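Local coordinates for protein PAN2-PAN3 deadenylation complex catalytic subunit pan2 (Neurospora crassa, PDB 4CZW) that probably acts as the catalytic subunit of a cytoplasmic deadenylase, trimming mRNA poly(A) tails exonucleolytically to 5'-AMP, with a pseudo-ubiquitin-hydrolase domain joined to its nuclease domain, at residues G24-D29 and L551-R556; T60-N65 and K395-R400; I155-E160 and L173-R178; C544-H549 and I560-N565. One frame throughout, in Å; residues are numbered along the deposited sequence.

Overall arrangement
The four contacts fall into two pairs. Contacts 2 and 3, with centres 13 Å apart, lie in the ubiquitin-hydrolase-like part, where helix 158-163 of contact 3 packs against the start of helix 61-71 in contact 2. Contacts 1 and 4, centres 14 Å apart, meet in the exonuclease part, where contact 1 has one of its segments: strand 545-548 leads into helix 551-558, and the chain then returns through 560-565. Contact 1 lies about 32 Å from contact 2 and 38 Å from contact 3, centre to centre. Along the chain, contacts 2 and 3 are nested within the long loop that contact 1 closes, while contacts 1 and 4 interleave. Contact 1 thus ties the scaffold domain to the nuclease domain.

Contact 1 of 4, residues G24-D29 and L551-R556; sequences GVDDFD and LSQDFR
Asp26 and Val25 meet Arg556 in a salt-bridged surface contact between domains: residues 24-29 come from an irregular turn early in the ubiquitin-hydrolase-like part, and 551-556 from helix 551-558 of the exonuclease. The salt bridge runs from Asp26 OD1 to Arg556 NE at 3.4 Å, with the carboxylate and guanidinium planes 81° apart. The acid approaches the guanidinium obliquely through this one oxygen, and does not lie flat beside it as a two-pronged pair would. Val25 supplies the apolar half. Val25 CG2 sits 3.6 Å from Arg556 CD and leans over one face of the guanidinium, 3.7 Å from Arg556 NH1. With CG anti to the backbone N (chi1 163°) and a bend at chi3, the arginine reaches out from the helix to both residues. Its NH2 forms a further salt bridge with Glu42, so the positive charge is probably shared between two acids. Asp26 OD2 also lies 4.2 Å from Gln553 CB. The same helix carries Asp554, whose OD2 is hydrogen-bonded to Thr446. The contact thus joins the pseudo-hydrolase scaffold to the helix that carries Asp554, a catalytic-metal ligand by similarity, in the DEDD-type exonuclease fold.

Contact 2 of 4, residues T60-N65 and K395-R400; sequences TPLLRN and KAANHR
Pro61 and Leu62, in the first turn of helix 61-71, pack against a type II beta turn that runs from Ala397 to Arg400 and shares Ala397 with a short 3-10 segment, 395-397. The CA atoms of Pro61 and Arg400 are 6.5 Å apart, and those of Leu62 and Ala397 6.9 Å. Thr60 occupies the N-cap position, although its side chain makes no capping bond to the helix; the hydroxyl is instead hydrogen-bonded to the carbonyl of Val56. Within the turn, the closing bond from Arg400 N to Ala397 O is weak.

Pro61 turns its ring carbons to the turn's backbone: Pro61 CB lies 3.7 Å from Ala397 O and 3.8 Å from Arg400 O, so a single proline carbon meets the carbonyls at both ends of the turn. Leu62 meets the Ala397 methyl with its branch point. Leu62 CG is 3.7 Å from Ala397 CB, and CD1 and CD2 of Leu62 follow at 3.8 and 3.9 Å, placing the small methyl against the fork of the leucine. CG stands anti to the carbonyl carbon (chi1 -71°), which carries the fork to Ala397. Around this buried junction, Asn398 is hydrogen-bonded to Gln393 and Ser324. The contact is the packing of a helix N-terminus on a beta turn that follows strand 385-394 of the mixed sheet, within the ubiquitin-specific-protease-like fold of this pseudo-hydrolase.

Contact 3 of 4, residues I155-E160 and L173-R178; sequences ISTELE and LDLVKR
Leu175 provides the apolar centre of this buried contact, reaching from helix 172-180 to Thr157 and Glu160 at the start of helix 158-163. Both methyls rest on Glu160, and CD2 also reaches Thr157. Leu175 CD1 lies 3.5 Å from Glu160 CB, while Leu175 CD2 lies 3.7 Å from Thr157 CG2. The leucine crosses the glutamate chain at about a right angle, and the nearest contacts are with CB and CG of Glu160. A turn at Glu160 chi2 (85°) bends the chain beyond CG, and Leu175 CD2 remains 3.9 Å from Glu160 CD. Leu175 itself has CG anti to its backbone N (chi1 -169°), which carries the branched end across to the other helix. Tyr149, from helix 130-149, touches both Thr157 and Leu175, and Phe164 packs on the leucine as well.

Polar interactions organise the helix start without bridging the two segments. The backbone N of Glu158 gives a hydrogen bond to Ser156 OG (3.2 Å, N-H...O angle 156°), which forms an ST turn. Ser156 OG is also hydrogen-bonded to Asp404 OD2.

Together these residues form a helix-helix packing unit of the pseudo-hydrolase domain, with Leu175 of helix 172-180 set against the ST turn and first turn of helix 158-163; the Glu160 side chain lies about 9 Å from that of the zinc ligand His70.

Contact 4 of 4, residues C544-H549 and I560-N565; sequences CKFLGH and IQVPRN
Phe546 and Val562 make the apolar side-chain contact here, linking strand 545-548 to the loop that leads from helix 551-558 towards strand 567-569. Phe546 CD1 lies 4.2 Å from Val562 CG1. The methyl approaches the ring obliquely, and the two side chains cross at about a right angle. With Val562 CG1 anti to the backbone N (chi1 -173°), that methyl is directed to the ring, while CG2 is the branch that packs on Phe555 of the intervening helix. The aromatic side chain is also packed against Leu539 and Val540 of helix 529-541 and against Ile442 and Ile444 of strand 441-451, so Val562 adds one wall to a larger hydrophobic environment.

The remaining approach sets aliphatic carbon against backbone oxygen: Lys545 CG lies 4.2 Å from Asn565 O. No hydrogen bond joins the two segments directly. Strand 545-548 pairs with partners outside them: Phe546 with Gln566 and Ile568, Lys545 with Thr440 and Ile442, and Leu547 with Ile442.

Strand 545-548 lies in the mixed sheet of the RNase H-like exonuclease domain, between strands 441-451 and 567-569 and beside the helix bearing Asp554, a catalytic-metal ligand by similarity. With van der Waals packing alone between the segments, the loop's position is probably set by this packing together with the strand pairing and bonds elsewhere, from Arg564 N to Glu96 OE1 and probably from Ile560 N to Phe555 O.

Contact 1 of 4, residues G24-D29 and L551-R556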
loop_
_atom_site.group_PDB
_atom_site.type_symbol
_atom_site.label_atom_id
_atom_site.label_comp_id
_atom_site.label_asym_id
_atom_site.label_seq_id
_atom_site.Cartn_x
_atom_site.Cartn_y
_atom_site.Cartn_z
ATOM N N GLY A 24 9.133 9.567 21.237
ATOM C CA GLY A 24 8.455 9.585 19.954
ATOM C C GLY A 24 7.376 8.531 19.783
ATOM O O GLY A 24 6.807 8.034 20.756
ATOM N N VAL A 25 7.102 8.193 18.527
ATOM C CA VAL A 25 6.070 7.224 18.171
ATOM C C VAL A 25 6.360 5.807 18.660
ATOM O O VAL A 25 5.437 5.029 18.909
ATOM C CB VAL A 25 5.879 7.161 16.646
ATOM C CG1 VAL A 25 5.017 8.309 16.157
ATOM C CG2 VAL A 25 7.229 7.171 15.953
ATOM N N ASP A 26 7.643 5.473 18.782
ATOM C CA ASP A 26 8.056 4.108 19.090
ATOM C C ASP A 26 7.571 3.626 20.452
ATOM O O ASP A 26 7.329 2.436 20.641
ATOM C CB ASP A 26 9.579 3.988 19.016
ATOM C CG ASP A 26 10.086 3.868 17.592
ATOM O OD1 ASP A 26 9.434 3.176 16.779
ATOM O OD2 ASP A 26 11.136 4.470 17.284
ATOM N N ASP A 27 7.428 4.548 21.397
ATOM C CA ASP A 27 7.026 4.181 22.747
ATOM C C ASP A 27 5.512 4.010 22.855
ATOM O O ASP A 27 5.021 3.352 23.773
ATOM C CB ASP A 27 7.511 5.227 23.751
ATOM C CG ASP A 27 7.614 4.677 25.160
ATOM O OD1 ASP A 27 8.067 3.522 25.319
ATOM O OD2 ASP A 27 7.244 5.402 26.107
ATOM N N PHE A 28 4.777 4.602 21.917
ATOM C CA PHE A 28 3.317 4.501 21.900
ATOM C C PHE A 28 2.876 3.049 21.743
ATOM O O PHE A 28 3.389 2.324 20.886
ATOM C CB PHE A 28 2.730 5.358 20.771
ATOM C CG PHE A 28 1.226 5.374 20.730
ATOM C CD1 PHE A 28 0.508 6.259 21.520
ATOM C CD2 PHE A 28 0.532 4.520 19.888
ATOM C CE1 PHE A 28 -0.873 6.282 21.478
ATOM C CE2 PHE A 28 -0.850 4.541 19.843
ATOM C CZ PHE A 28 -1.551 5.423 20.639
ATOM N N ASP A 29 1.923 2.633 22.572
ATOM C CA ASP A 29 1.501 1.240 22.611
ATOM C C ASP A 29 0.482 0.911 21.522
ATOM O O ASP A 29 -0.724 0.907 21.770
ATOM C CB ASP A 29 0.926 0.911 23.986
ATOM C CG ASP A 29 0.723 -0.575 24.193
ATOM O OD1 ASP A 29 1.340 -1.372 23.452
ATOM O OD2 ASP A 29 -0.048 -0.945 25.103
ATOM N N LEU A 551 17.714 -0.730 14.957
ATOM C CA LEU A 551 17.220 -0.643 13.585
ATOM C C LEU A 551 15.728 -0.329 13.485
ATOM O O LEU A 551 15.233 -0.016 12.404
ATOM C CB LEU A 551 17.514 -1.947 12.841
ATOM C CG LEU A 551 18.977 -2.214 12.486
ATOM C CD1 LEU A 551 19.113 -3.533 11.745
ATOM C CD2 LEU A 551 19.543 -1.072 11.657
ATOM N N SER A 552 15.016 -0.414 14.605
ATOM C CA SER A 552 13.576 -0.168 14.608
ATOM C C SER A 552 13.259 1.274 14.222
ATOM O O SER A 552 12.236 1.546 13.595
ATOM C CB SER A 552 12.973 -0.485 15.978
ATOM O OG SER A 552 13.400 0.449 16.955
ATOM N N GLN A 553 14.144 2.192 14.597
ATOM C CA GLN A 553 13.965 3.599 14.268
ATOM C C GLN A 553 14.306 3.855 12.804
ATOM O O GLN A 553 13.651 4.652 12.133
ATOM C CB GLN A 553 14.825 4.478 15.179
ATOM C CG GLN A 553 14.566 5.968 15.036
ATOM C CD GLN A 553 15.377 6.798 16.012
ATOM O OE1 GLN A 553 16.246 6.278 16.714
ATOM N NE2 GLN A 553 15.096 8.095 16.063
ATOM N N ASP A 554 15.337 3.170 12.317
ATOM C CA ASP A 554 15.743 3.281 10.921
ATOM C C ASP A 554 14.639 2.791 9.993
ATOM O O ASP A 554 14.196 3.520 9.105
ATOM C CB ASP A 554 17.028 2.489 10.670
ATOM C CG ASP A 554 18.215 3.041 11.435
ATOM O OD1 ASP A 554 18.393 2.667 12.614
ATOM O OD2 ASP A 554 18.976 3.844 10.855
ATOM N N PHE A 555 14.193 1.558 10.214
ATOM C CA PHE A 555 13.166 0.932 9.383
ATOM C C PHE A 555 11.874 1.743 9.339
ATOM O O PHE A 555 11.180 1.764 8.323
ATOM C CB PHE A 555 12.869 -0.482 9.886
ATOM C CG PHE A 555 13.998 -1.448 9.678
ATOM C CD1 PHE A 555 14.908 -1.261 8.651
ATOM C CD2 PHE A 555 14.149 -2.547 10.509
ATOM C CE1 PHE A 555 15.948 -2.151 8.457
ATOM C CE2 PHE A 555 15.186 -3.439 10.320
ATOM C CZ PHE A 555 16.086 -3.241 9.292
ATOM N N ARG A 556 11.556 2.406 10.444
ATOM C CA ARG A 556 10.350 3.223 10.524
ATOM C C ARG A 556 10.419 4.425 9.587
ATOM O O ARG A 556 9.456 4.732 8.884
ATOM C CB ARG A 556 10.116 3.686 11.961
ATOM C CG ARG A 556 9.141 4.843 12.082
ATOM C CD ARG A 556 8.668 5.015 13.510
ATOM N NE ARG A 556 7.755 3.949 13.909
ATOM C CZ ARG A 556 6.437 3.997 13.744
ATOM N NH1 ARG A 556 5.875 5.062 13.189
ATOM N NH2 ARG A 556 5.680 2.981 14.135
#

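Contact 2 of 4, residues T60-N65 and K395-R400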
loop_
_atom_site.group_PDB
_atom_site.type_symbol
_atom_site.label_atom_id
_atom_site.label_comp_id
_atom_site.label_asym_id
_atom_site.label_seq_id
_atom_site.Cartn_x
_atom_site.Cartn_y
_atom_site.Cartn_z
ATOM N N THR A 60 -7.554 -7.598 -1.782
ATOM C CA THR A 60 -8.101 -7.954 -3.083
ATOM C C THR A 60 -6.998 -8.636 -3.884
ATOM O O THR A 60 -6.155 -7.961 -4.475
ATOM C CB THR A 60 -8.627 -6.724 -3.847
ATOM O OG1 THR A 60 -9.528 -5.986 -3.010
ATOM C CG2 THR A 60 -9.349 -7.150 -5.116
ATOM N N PRO A 61 -7.000 -9.980 -3.893
ATOM C CA PRO A 61 -5.947 -10.835 -4.458
ATOM C C PRO A 61 -5.430 -10.384 -5.823
ATOM O O PRO A 61 -4.220 -10.394 -6.049
ATOM C CB PRO A 61 -6.638 -12.196 -4.571
ATOM C CG PRO A 61 -7.611 -12.195 -3.450
ATOM C CD PRO A 61 -8.112 -10.778 -3.347
ATOM N N LEU A 62 -6.334 -9.990 -6.714
ATOM C CA LEU A 62 -5.943 -9.551 -8.048
ATOM C C LEU A 62 -5.192 -8.225 -8.009
ATOM O O LEU A 62 -4.309 -7.982 -8.830
ATOM C CB LEU A 62 -7.168 -9.430 -8.953
ATOM C CG LEU A 62 -7.808 -10.753 -9.372
ATOM C CD1 LEU A 62 -9.026 -10.505 -10.245
ATOM C CD2 LEU A 62 -6.793 -11.626 -10.094
ATOM N N LEU A 63 -5.542 -7.371 -7.053
ATOM C CA LEU A 63 -4.883 -6.078 -6.912
ATOM C C LEU A 63 -3.516 -6.211 -6.249
ATOM O O LEU A 63 -2.558 -5.555 -6.658
ATOM C CB LEU A 63 -5.757 -5.109 -6.112
ATOM C CG LEU A 63 -7.017 -4.591 -6.809
ATOM C CD1 LEU A 63 -7.739 -3.583 -5.930
ATOM C CD2 LEU A 63 -6.663 -3.980 -8.154
ATOM N N ARG A 64 -3.428 -7.060 -5.227
ATOM C CA ARG A 64 -2.175 -7.251 -4.503
ATOM C C ARG A 64 -1.119 -7.895 -5.398
ATOM O O ARG A 64 0.034 -7.469 -5.414
ATOM C CB ARG A 64 -2.388 -8.105 -3.249
ATOM C CG ARG A 64 -1.170 -8.143 -2.332
ATOM C CD ARG A 64 -1.167 -9.360 -1.415
ATOM N NE ARG A 64 -2.170 -9.287 -0.358
ATOM C CZ ARG A 64 -2.320 -10.208 0.591
ATOM N NH1 ARG A 64 -1.529 -11.272 0.615
ATOM N NH2 ARG A 64 -3.259 -10.066 1.517
ATOM N N ASN A 65 -1.524 -8.921 -6.140
ATOM C CA ASN A 65 -0.626 -9.587 -7.074
ATOM C C ASN A 65 -0.150 -8.630 -8.161
ATOM O O ASN A 65 1.039 -8.567 -8.468
ATOM C CB ASN A 65 -1.314 -10.801 -7.703
ATOM C CG ASN A 65 -0.430 -11.520 -8.703
ATOM O OD1 ASN A 65 0.423 -12.325 -8.329
ATOM N ND2 ASN A 65 -0.632 -11.232 -9.984
ATOM N N LYS A 395 -15.060 -14.357 -8.130
ATOM C CA LYS A 395 -14.939 -15.391 -7.105
ATOM C C LYS A 395 -13.884 -16.431 -7.469
ATOM O O LYS A 395 -13.294 -17.064 -6.593
ATOM C CB LYS A 395 -16.292 -16.070 -6.876
ATOM C CG LYS A 395 -16.314 -17.041 -5.704
ATOM C CD LYS A 395 -17.700 -17.626 -5.496
ATOM C CE LYS A 395 -17.726 -18.569 -4.303
ATOM N NZ LYS A 395 -19.092 -19.109 -4.054
ATOM N N ALA A 396 -13.642 -16.596 -8.766
ATOM C CA ALA A 396 -12.641 -17.542 -9.242
ATOM C C ALA A 396 -11.232 -17.106 -8.851
ATOM O O ALA A 396 -10.302 -17.913 -8.849
ATOM C CB ALA A 396 -12.746 -17.705 -10.751
ATOM N N ALA A 397 -11.080 -15.828 -8.520
ATOM C CA ALA A 397 -9.778 -15.279 -8.154
ATOM C C ALA A 397 -9.528 -15.354 -6.651
ATOM O O ALA A 397 -8.446 -15.009 -6.179
ATOM C CB ALA A 397 -9.661 -13.843 -8.635
ATOM N N ASN A 398 -10.531 -15.801 -5.901
ATOM C CA ASN A 398 -10.385 -15.952 -4.457
ATOM C C ASN A 398 -9.351 -17.016 -4.104
ATOM O O ASN A 398 -9.211 -18.013 -4.813
ATOM C CB ASN A 398 -11.727 -16.296 -3.810
ATOM C CG ASN A 398 -12.705 -15.139 -3.841
ATOM O OD1 ASN A 398 -12.314 -13.987 -4.025
ATOM N ND2 ASN A 398 -13.983 -15.440 -3.647
ATOM N N HIS A 399 -8.629 -16.784 -3.010
ATOM C CA HIS A 399 -7.629 -17.719 -2.495
ATOM C C HIS A 399 -6.528 -18.016 -3.513
ATOM O O HIS A 399 -5.880 -19.062 -3.451
ATOM C CB HIS A 399 -8.298 -19.025 -2.054
ATOM C CG HIS A 399 -9.636 -18.829 -1.412
ATOM N ND1 HIS A 399 -9.787 -18.292 -0.152
ATOM C CD2 HIS A 399 -10.887 -19.095 -1.859
ATOM C CE1 HIS A 399 -11.072 -18.236 0.149
ATOM N NE2 HIS A 399 -11.760 -18.718 -0.870
ATOM N N ARG A 400 -6.318 -17.089 -4.443
ATOM C CA ARG A 400 -5.295 -17.249 -5.471
ATOM C C ARG A 400 -4.115 -16.312 -5.231
ATOM O O ARG A 400 -4.291 -15.188 -4.760
ATOM C CB ARG A 400 -5.888 -16.997 -6.859
ATOM C CG ARG A 400 -6.896 -18.041 -7.313
ATOM C CD ARG A 400 -6.221 -19.369 -7.610
ATOM N NE ARG A 400 -5.124 -19.221 -8.563
ATOM C CZ ARG A 400 -5.277 -19.206 -9.883
ATOM N NH1 ARG A 400 -6.485 -19.330 -10.415
ATOM N NH2 ARG A 400 -4.220 -19.066 -10.673
#

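Contact 3 of 4, residues I155-E160 and L173-R178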
loop_
_atom_site.group_PDB
_atom_site.type_symbol
_atom_site.label_atom_id
_atom_site.label_comp_id
_atom_site.label_asym_id
_atom_site.label_seq_id
_atom_site.Cartn_x
_atom_site.Cartn_y
_atom_site.Cartn_z
ATOM N N ILE A 155 6.719 -9.255 -13.849
ATOM C CA ILE A 155 7.493 -10.476 -13.657
ATOM C C ILE A 155 6.723 -11.705 -14.131
ATOM O O ILE A 155 7.291 -12.603 -14.755
ATOM C CB ILE A 155 7.890 -10.662 -12.178
ATOM C CG1 ILE A 155 8.723 -9.473 -11.697
ATOM C CG2 ILE A 155 8.665 -11.956 -11.987
ATOM C CD1 ILE A 155 10.036 -9.313 -12.431
ATOM N N SER A 156 5.425 -11.736 -13.849
ATOM C CA SER A 156 4.607 -12.882 -14.220
ATOM C C SER A 156 3.133 -12.527 -14.393
ATOM O O SER A 156 2.545 -11.826 -13.570
ATOM C CB SER A 156 4.748 -13.988 -13.174
ATOM O OG SER A 156 3.965 -15.117 -13.516
ATOM N N THR A 157 2.547 -13.020 -15.479
ATOM C CA THR A 157 1.114 -12.901 -15.709
ATOM C C THR A 157 0.488 -14.288 -15.669
ATOM O O THR A 157 -0.559 -14.530 -16.269
ATOM C CB THR A 157 0.801 -12.232 -17.061
ATOM O OG1 THR A 157 1.314 -13.038 -18.129
ATOM C CG2 THR A 157 1.429 -10.848 -17.130
ATOM N N GLU A 158 1.147 -15.196 -14.954
ATOM C CA GLU A 158 0.740 -16.595 -14.900
ATOM C C GLU A 158 -0.577 -16.786 -14.155
ATOM O O GLU A 158 -1.384 -17.644 -14.517
ATOM C CB GLU A 158 1.838 -17.437 -14.243
ATOM C CG GLU A 158 1.596 -18.936 -14.297
ATOM C CD GLU A 158 1.673 -19.491 -15.706
ATOM O OE1 GLU A 158 2.324 -18.858 -16.566
ATOM O OE2 GLU A 158 1.081 -20.562 -15.956
ATOM N N LEU A 159 -0.787 -15.989 -13.111
ATOM C CA LEU A 159 -2.015 -16.059 -12.326
ATOM C C LEU A 159 -3.218 -15.697 -13.188
ATOM O O LEU A 159 -4.217 -16.415 -13.213
ATOM C CB LEU A 159 -1.929 -15.127 -11.111
ATOM C CG LEU A 159 -3.002 -15.202 -10.017
ATOM C CD1 LEU A 159 -2.431 -14.690 -8.711
ATOM C CD2 LEU A 159 -4.250 -14.406 -10.373
ATOM N N GLU A 160 -3.111 -14.574 -13.890
ATOM C CA GLU A 160 -4.202 -14.076 -14.715
ATOM C C GLU A 160 -4.468 -14.992 -15.906
ATOM O O GLU A 160 -5.615 -15.169 -16.319
ATOM C CB GLU A 160 -3.896 -12.659 -15.203
ATOM C CG GLU A 160 -3.693 -11.631 -14.096
ATOM C CD GLU A 160 -2.271 -11.603 -13.564
ATOM O OE1 GLU A 160 -1.534 -12.592 -13.765
ATOM O OE2 GLU A 160 -1.886 -10.587 -12.948
ATOM N N LEU A 173 -1.175 -4.834 -21.809
ATOM C CA LEU A 173 -2.203 -3.883 -22.226
ATOM C C LEU A 173 -3.595 -4.506 -22.181
ATOM O O LEU A 173 -4.530 -3.919 -21.636
ATOM C CB LEU A 173 -1.904 -3.352 -23.633
ATOM C CG LEU A 173 -2.677 -2.116 -24.105
ATOM C CD1 LEU A 173 -1.806 -1.269 -25.019
ATOM C CD2 LEU A 173 -3.969 -2.496 -24.818
ATOM N N ASP A 174 -3.728 -5.696 -22.758
ATOM C CA ASP A 174 -5.007 -6.396 -22.774
ATOM C C ASP A 174 -5.377 -6.890 -21.382
ATOM O O ASP A 174 -6.554 -6.939 -21.020
ATOM C CB ASP A 174 -4.964 -7.575 -23.749
ATOM C CG ASP A 174 -4.555 -7.161 -25.147
ATOM O OD1 ASP A 174 -4.753 -5.980 -25.503
ATOM O OD2 ASP A 174 -4.034 -8.019 -25.892
ATOM N N LEU A 175 -4.363 -7.252 -20.604
ATOM C CA LEU A 175 -4.580 -7.842 -19.290
ATOM C C LEU A 175 -5.094 -6.824 -18.277
ATOM O O LEU A 175 -6.097 -7.062 -17.606
ATOM C CB LEU A 175 -3.292 -8.480 -18.775
ATOM C CG LEU A 175 -3.490 -9.348 -17.534
ATOM C CD1 LEU A 175 -4.538 -10.408 -17.825
ATOM C CD2 LEU A 175 -2.181 -9.980 -17.096
ATOM N N VAL A 176 -4.404 -5.691 -18.172
ATOM C CA VAL A 176 -4.774 -4.657 -17.211
ATOM C C VAL A 176 -6.140 -4.062 -17.558
ATOM O O VAL A 176 -6.838 -3.530 -16.693
ATOM C CB VAL A 176 -3.709 -3.536 -17.146
ATOM C CG1 VAL A 176 -3.710 -2.708 -18.425
ATOM C CG2 VAL A 176 -3.929 -2.649 -15.928
ATOM N N LYS A 177 -6.523 -4.173 -18.825
ATOM C CA LYS A 177 -7.815 -3.681 -19.283
ATOM C C LYS A 177 -8.934 -4.610 -18.822
ATOM O O LYS A 177 -9.996 -4.158 -18.398
ATOM C CB LYS A 177 -7.823 -3.545 -20.806
ATOM C CG LYS A 177 -9.061 -2.875 -21.372
ATOM C CD LYS A 177 -8.920 -2.646 -22.868
ATOM C CE LYS A 177 -10.142 -1.948 -23.440
ATOM N NZ LYS A 177 -11.377 -2.754 -23.246
ATOM N N ARG A 178 -8.681 -5.911 -18.899
ATOM C CA ARG A 178 -9.657 -6.911 -18.478
ATOM C C ARG A 178 -9.789 -6.938 -16.956
ATOM O O ARG A 178 -10.802 -7.383 -16.415
ATOM C CB ARG A 178 -9.258 -8.293 -19.008
ATOM C CG ARG A 178 -10.285 -9.389 -18.760
ATOM C CD ARG A 178 -9.896 -10.679 -19.465
ATOM N NE ARG A 178 -10.860 -11.748 -19.221
ATOM C CZ ARG A 178 -10.825 -12.936 -19.815
ATOM N NH1 ARG A 178 -9.873 -13.212 -20.697
ATOM N NH2 ARG A 178 -11.743 -13.849 -19.530
#

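Contact 4 of 4, residues C544-H549 and I560-N565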
loop_
_atom_site.group_PDB
_atom_site.type_symbol
_atom_site.label_atom_id
_atom_site.label_comp_id
_atom_site.label_asym_id
_atom_site.label_seq_id
_atom_site.Cartn_x
_atom_site.Cartn_y
_atom_site.Cartn_z
ATOM N N CYS A 544 18.019 -11.438 2.912
ATOM C CA CYS A 544 19.209 -10.962 3.609
ATOM C C CYS A 544 18.936 -10.658 5.078
ATOM O O CYS A 544 17.810 -10.337 5.460
ATOM C CB CYS A 544 19.766 -9.713 2.924
ATOM S SG CYS A 544 20.326 -9.977 1.232
ATOM N N LYS A 545 19.980 -10.762 5.893
ATOM C CA LYS A 545 19.888 -10.447 7.312
ATOM C C LYS A 545 20.461 -9.061 7.583
ATOM O O LYS A 545 21.648 -8.815 7.363
ATOM C CB LYS A 545 20.623 -11.501 8.143
ATOM C CG LYS A 545 20.119 -12.917 7.921
ATOM C CD LYS A 545 21.048 -13.946 8.541
ATOM C CE LYS A 545 20.596 -15.359 8.209
ATOM N NZ LYS A 545 21.555 -16.388 8.698
ATOM N N PHE A 546 19.612 -8.155 8.055
ATOM C CA PHE A 546 20.019 -6.775 8.295
ATOM C C PHE A 546 20.625 -6.607 9.683
ATOM O O PHE A 546 19.963 -6.845 10.695
ATOM C CB PHE A 546 18.830 -5.829 8.114
ATOM C CG PHE A 546 18.436 -5.619 6.679
ATOM C CD1 PHE A 546 17.770 -6.608 5.975
ATOM C CD2 PHE A 546 18.731 -4.429 6.035
ATOM C CE1 PHE A 546 17.411 -6.418 4.655
ATOM C CE2 PHE A 546 18.371 -4.231 4.715
ATOM C CZ PHE A 546 17.711 -5.227 4.024
ATOM N N LEU A 547 21.888 -6.194 9.720
ATOM C CA LEU A 547 22.606 -6.007 10.975
ATOM C C LEU A 547 22.781 -4.521 11.275
ATOM O O LEU A 547 23.166 -3.746 10.401
ATOM C CB LEU A 547 23.967 -6.712 10.918
ATOM C CG LEU A 547 24.729 -6.982 12.220
ATOM C CD1 LEU A 547 25.633 -8.194 12.050
ATOM C CD2 LEU A 547 25.546 -5.773 12.654
ATOM N N GLY A 548 22.498 -4.128 12.513
ATOM C CA GLY A 548 22.631 -2.741 12.915
ATOM C C GLY A 548 22.342 -2.514 14.385
ATOM O O GLY A 548 22.159 -3.465 15.146
ATOM N N HIS A 549 22.299 -1.248 14.785
ATOM C CA HIS A 549 22.042 -0.891 16.174
ATOM C C HIS A 549 20.783 -0.038 16.286
ATOM O O HIS A 549 20.740 1.084 15.783
ATOM C CB HIS A 549 23.239 -0.145 16.766
ATOM C CG HIS A 549 23.194 -0.015 18.257
ATOM N ND1 HIS A 549 23.671 -0.993 19.104
ATOM C CD2 HIS A 549 22.729 0.977 19.052
ATOM C CE1 HIS A 549 23.503 -0.608 20.356
ATOM N NE2 HIS A 549 22.933 0.583 20.353
ATOM N N ILE A 560 9.704 0.604 6.012
ATOM C CA ILE A 560 9.812 -0.767 5.538
ATOM C C ILE A 560 9.602 -1.738 6.700
ATOM O O ILE A 560 9.771 -1.370 7.864
ATOM C CB ILE A 560 11.182 -1.025 4.872
ATOM C CG1 ILE A 560 11.117 -2.234 3.935
ATOM C CG2 ILE A 560 12.274 -1.191 5.921
ATOM C CD1 ILE A 560 12.394 -2.474 3.166
ATOM N N GLN A 561 9.211 -2.967 6.380
ATOM C CA GLN A 561 9.016 -4.002 7.390
ATOM C C GLN A 561 9.957 -5.175 7.143
ATOM O O GLN A 561 9.961 -5.762 6.060
ATOM C CB GLN A 561 7.563 -4.481 7.398
ATOM C CG GLN A 561 6.562 -3.447 7.896
ATOM C CD GLN A 561 6.560 -3.310 9.407
ATOM O OE1 GLN A 561 7.041 -4.188 10.123
ATOM N NE2 GLN A 561 6.014 -2.204 9.899
ATOM N N VAL A 562 10.758 -5.510 8.149
ATOM C CA VAL A 562 11.701 -6.615 8.040
ATOM C C VAL A 562 11.399 -7.685 9.083
ATOM O O VAL A 562 11.315 -7.386 10.275
ATOM C CB VAL A 562 13.158 -6.135 8.208
ATOM C CG1 VAL A 562 14.127 -7.269 7.914
ATOM C CG2 VAL A 562 13.435 -4.946 7.300
ATOM N N PRO A 563 11.225 -8.940 8.633
ATOM C CA PRO A 563 10.956 -10.079 9.519
ATOM C C PRO A 563 12.018 -10.233 10.607
ATOM O O PRO A 563 13.185 -9.919 10.372
ATOM C CB PRO A 563 10.974 -11.276 8.564
ATOM C CG PRO A 563 10.598 -10.699 7.242
ATOM C CD PRO A 563 11.219 -9.334 7.213
ATOM N N ARG A 564 11.607 -10.711 11.779
ATOM C CA ARG A 564 12.498 -10.823 12.933
ATOM C C ARG A 564 13.734 -11.676 12.662
ATOM O O ARG A 564 14.820 -11.378 13.160
ATOM C CB ARG A 564 11.738 -11.393 14.133
ATOM C CG ARG A 564 11.068 -10.342 15.002
ATOM C CD ARG A 564 10.361 -10.975 16.191
ATOM N NE ARG A 564 9.166 -11.711 15.791
ATOM C CZ ARG A 564 7.943 -11.191 15.765
ATOM N NH1 ARG A 564 7.752 -9.927 16.118
ATOM N NH2 ARG A 564 6.912 -11.933 15.387
ATOM N N ASN A 565 13.571 -12.733 11.873
ATOM C CA ASN A 565 14.681 -13.634 11.578
ATOM C C ASN A 565 15.625 -13.078 10.514
ATOM O O ASN A 565 16.577 -13.745 10.111
ATOM C CB ASN A 565 14.156 -15.008 11.149
ATOM C CG ASN A 565 13.134 -14.924 10.030
ATOM O OD1 ASN A 565 13.063 -13.934 9.303
ATOM N ND2 ASN A 565 12.333 -15.974 9.887
#